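Local coordinates for Chains: A (Unidentified, PDB 6ZMG), which binds S-adenosyl-L-homocysteine at a site shared between subunits and probably acts on the related cofactor S-adenosylmethionine, at residues R14-L19 with S106-I111. Numbering follows the deposited sequence.
Sequences RIFVGL and SVIVEI. With SAH (S-adenosyl-L-homocysteine), chain D.
Ile-108 O receives two backbone donors: Phe-16 N at 2.8 Å in the carbonyl plane, and the weaker CA-H of Ile-15, whose CA lies 3.2 Å away. Arg-14 O is held by Glu-110 N and the CA-H of Val-109. These bonds join the first and last strands of a ferredoxin-like beta-alpha-beta-beta-alpha-beta core, antiparallel neighbours inside its sheet. Ile-15, Val-107 and Val-109 face helix 84-101, where beta-branched aliphatic side chains suit both strand and core. Ile-15 CG2 meets Val-107 CG1 at 3.6 Å, while CG1, turned beside the backbone N (chi1 -55°), runs alongside Val-109 CG2.

The other face is polar at one end and ligand-lined at the other. Arg-14 and Glu-110 lie side by side in a salt bridge whose hydrogen bond, NE to OE2 3.3 Å, is weak and bent, in one of Glu-110's two conformers, with guanidinium and carboxylate planes 36° apart. OE2 has its stronger partner in Gln-112 NE2, which probably steadies the carboxylate in this conformer. Phe-16 CZ sits over the centre of the Arg-14 guanidinium, 3.8 Å above its plane, so the CZ edge of the steeply inclined ring, not its face, abuts the flat cation; Phe-16 CD1 touches Ile-108 CG2. Nearer the ligand, Ile-108 CD1 reaches C8 of the S-adenosyl-L-homocysteine adenine at 3.4 Å, an apolar methyl suited to a purine. Ser-50 of the second subunit packs on Phe-16 and bonds the ligand. Ser-106 N donates to the ligand's carboxylate O. Where direct pairing has ended, one water accepts from Gly-18 N and donates to Ser-106 O at 2.6 Å.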
loop_
_atom_site.group_PDB
_atom_site.type_symbol
_atom_site.label_atom_id
_atom_site.label_comp_id
_atom_site.label_asym_id
_atom_site.label_seq_id
_atom_site.Cartn_x
_atom_site.Cartn_y
_atom_site.Cartn_z
ATOM N N ARG A 14 -6.176 -4.177 6.469
ATOM C CA ARG A 14 -5.412 -4.780 5.391
ATOM C C ARG A 14 -5.446 -6.287 5.598
ATOM O O ARG A 14 -5.250 -6.773 6.722
ATOM C CB ARG A 14 -3.955 -4.309 5.407
ATOM C CG ARG A 14 -3.746 -2.875 5.064
ATOM C CD ARG A 14 -2.324 -2.699 4.534
ATOM N NE ARG A 14 -1.309 -2.937 5.556
ATOM C CZ ARG A 14 0.003 -2.848 5.351
ATOM N NH1 ARG A 14 0.484 -2.564 4.142
ATOM N NH2 ARG A 14 0.841 -3.069 6.356
ATOM N N ILE A 15 -5.695 -7.022 4.521
ATOM C CA ILE A 15 -5.684 -8.479 4.551
ATOM C C ILE A 15 -4.743 -8.948 3.452
ATOM O O ILE A 15 -4.859 -8.508 2.305
ATOM C CB ILE A 15 -7.092 -9.074 4.335
ATOM C CG1 ILE A 15 -8.089 -8.512 5.353
ATOM C CG2 ILE A 15 -7.051 -10.580 4.424
ATOM C CD1 ILE A 15 -9.518 -8.991 5.147
ATOM N N PHE A 16 -3.834 -9.854 3.794
ATOM C CA PHE A 16 -2.929 -10.447 2.820
ATOM C C PHE A 16 -3.328 -11.891 2.572
ATOM O O PHE A 16 -3.348 -12.697 3.509
ATOM C CB PHE A 16 -1.500 -10.385 3.308
ATOM C CG PHE A 16 -0.991 -8.992 3.525
ATOM C CD1 PHE A 16 -1.200 -8.317 4.720
ATOM C CD2 PHE A 16 -0.337 -8.336 2.513
ATOM C CE1 PHE A 16 -0.703 -7.006 4.893
ATOM C CE2 PHE A 16 0.175 -7.062 2.688
ATOM C CZ PHE A 16 -0.003 -6.395 3.864
ATOM N N VAL A 17 -3.611 -12.211 1.306
ATOM C CA VAL A 17 -4.074 -13.534 0.886
ATOM C C VAL A 17 -3.165 -14.021 -0.231
ATOM O O VAL A 17 -3.076 -13.368 -1.279
ATOM C CB VAL A 17 -5.516 -13.516 0.344
ATOM C CG1 VAL A 17 -5.974 -14.948 0.044
ATOM C CG2 VAL A 17 -6.461 -12.829 1.282
ATOM N N GLY A 18 -2.506 -15.150 -0.019
ATOM C CA GLY A 18 -1.673 -15.738 -1.041
ATOM C C GLY A 18 -2.476 -16.537 -2.050
ATOM O O GLY A 18 -3.616 -16.927 -1.801
ATOM N N LEU A 19 -1.861 -16.761 -3.216
ATOM C CA LEU A 19 -2.514 -17.431 -4.330
ATOM C C LEU A 19 -1.865 -18.759 -4.684
ATOM O O LEU A 19 -2.370 -19.461 -5.571
ATOM C CB LEU A 19 -2.574 -16.518 -5.560
ATOM C CG LEU A 19 -3.255 -15.179 -5.296
ATOM C CD1 LEU A 19 -3.122 -14.249 -6.468
ATOM C CD2 LEU A 19 -4.726 -15.333 -4.959
ATOM N N SER A 106 -2.008 -19.646 6.118
ATOM C CA SER A 106 -2.079 -18.427 6.896
ATOM C C SER A 106 -2.702 -17.339 6.040
ATOM O O SER A 106 -2.475 -17.277 4.830
ATOM C CB SER A 106 -0.680 -17.898 7.273
ATOM O OG SER A 106 0.068 -18.839 8.016
ATOM N N VAL A 107 -3.472 -16.469 6.692
ATOM C CA VAL A 107 -3.903 -15.181 6.152
ATOM C C VAL A 107 -3.554 -14.133 7.201
ATOM O O VAL A 107 -3.789 -14.343 8.395
ATOM C CB VAL A 107 -5.411 -15.169 5.830
ATOM C CG1 VAL A 107 -5.909 -13.772 5.591
ATOM C CG2 VAL A 107 -5.689 -16.051 4.601
ATOM N N ILE A 108 -2.986 -13.016 6.775
ATOM C CA ILE A 108 -2.591 -11.962 7.700
ATOM C C ILE A 108 -3.615 -10.841 7.654
ATOM O O ILE A 108 -3.985 -10.367 6.574
ATOM C CB ILE A 108 -1.185 -11.438 7.369
ATOM C CG1 ILE A 108 -0.168 -12.555 7.525
ATOM C CG2 ILE A 108 -0.863 -10.238 8.239
ATOM C CD1 ILE A 108 1.167 -12.177 6.942
ATOM N N VAL A 109 -4.049 -10.394 8.829
ATOM C CA VAL A 109 -5.032 -9.329 8.966
ATOM C C VAL A 109 -4.461 -8.246 9.870
ATOM O O VAL A 109 -3.952 -8.539 10.959
ATOM C CB VAL A 109 -6.352 -9.853 9.561
ATOM C CG1 VAL A 109 -7.310 -8.702 9.847
ATOM C CG2 VAL A 109 -7.011 -10.860 8.636
ATOM N N GLU A 110 -4.562 -6.993 9.430
ATOM C CA GLU A 110 -4.133 -5.838 10.212
ATOM C C GLU A 110 -5.300 -4.866 10.326
ATOM O O GLU A 110 -5.860 -4.447 9.306
ATOM C CB GLU A 110 -2.925 -5.157 9.549
ATOM C CG GLU A 110 -2.406 -3.946 10.312
ATOM C CD GLU A 110 -1.302 -3.193 9.597
ATOM O OE1 GLU A 110 -0.120 -3.497 9.829
ATOM O OE2 GLU A 110 -1.610 -2.278 8.814
ATOM N N ILE A 111 -5.658 -4.514 11.563
ATOM C CA ILE A 111 -6.735 -3.583 11.864
ATOM C C ILE A 111 -6.092 -2.281 12.309
ATOM O O ILE A 111 -5.234 -2.289 13.200
ATOM C CB ILE A 111 -7.631 -4.086 13.009
ATOM C CG1 ILE A 111 -8.193 -5.473 12.727
ATOM C CG2 ILE A 111 -8.737 -3.076 13.271
ATOM C CD1 ILE A 111 -9.124 -5.529 11.574
HETATM N N SAH D . 0.047 -19.322 0.304
HETATM C CA SAH D . 0.460 -19.101 1.699
HETATM C CB SAH D . 0.180 -17.635 2.127
HETATM C CG SAH D . 1.413 -17.036 2.759
HETATM S SD SAH D . 1.183 -15.414 3.515
HETATM C C SAH D . -0.233 -20.028 2.708
HETATM O O SAH D . -0.127 -19.842 3.900
HETATM O OXT SAH D . -0.877 -21.019 2.197
HETATM C "C5'" SAH D . 0.269 -14.482 2.259
HETATM C "C4'" SAH D . 0.970 -13.204 1.840
HETATM O "O4'" SAH D . 1.260 -12.392 3.001
HETATM C "C3'" SAH D . 2.338 -13.388 1.203
HETATM O "O3'" SAH D . 2.275 -13.753 -0.169
HETATM C "C2'" SAH D . 2.940 -11.988 1.364
HETATM O "O2'" SAH D . 2.458 -11.168 0.304
HETATM C "C1'" SAH D . 2.355 -11.546 2.707
HETATM N N9 SAH D . 3.305 -11.650 3.810
HETATM C C8 SAH D . 3.589 -12.766 4.559
HETATM N N7 SAH D . 4.426 -12.535 5.550
HETATM C C5 SAH D . 4.709 -11.185 5.432
HETATM C C6 SAH D . 5.480 -10.308 6.221
HETATM N N6 SAH D . 6.151 -10.680 7.319
HETATM N N1 SAH D . 5.511 -9.008 5.852
HETATM C C2 SAH D . 4.832 -8.626 4.768
HETATM N N3 SAH D . 4.066 -9.355 3.959
HETATM C C4 SAH D . 4.036 -10.634 4.354
HETATM O O HOH W 1 -2.999 -16.506 2.395
#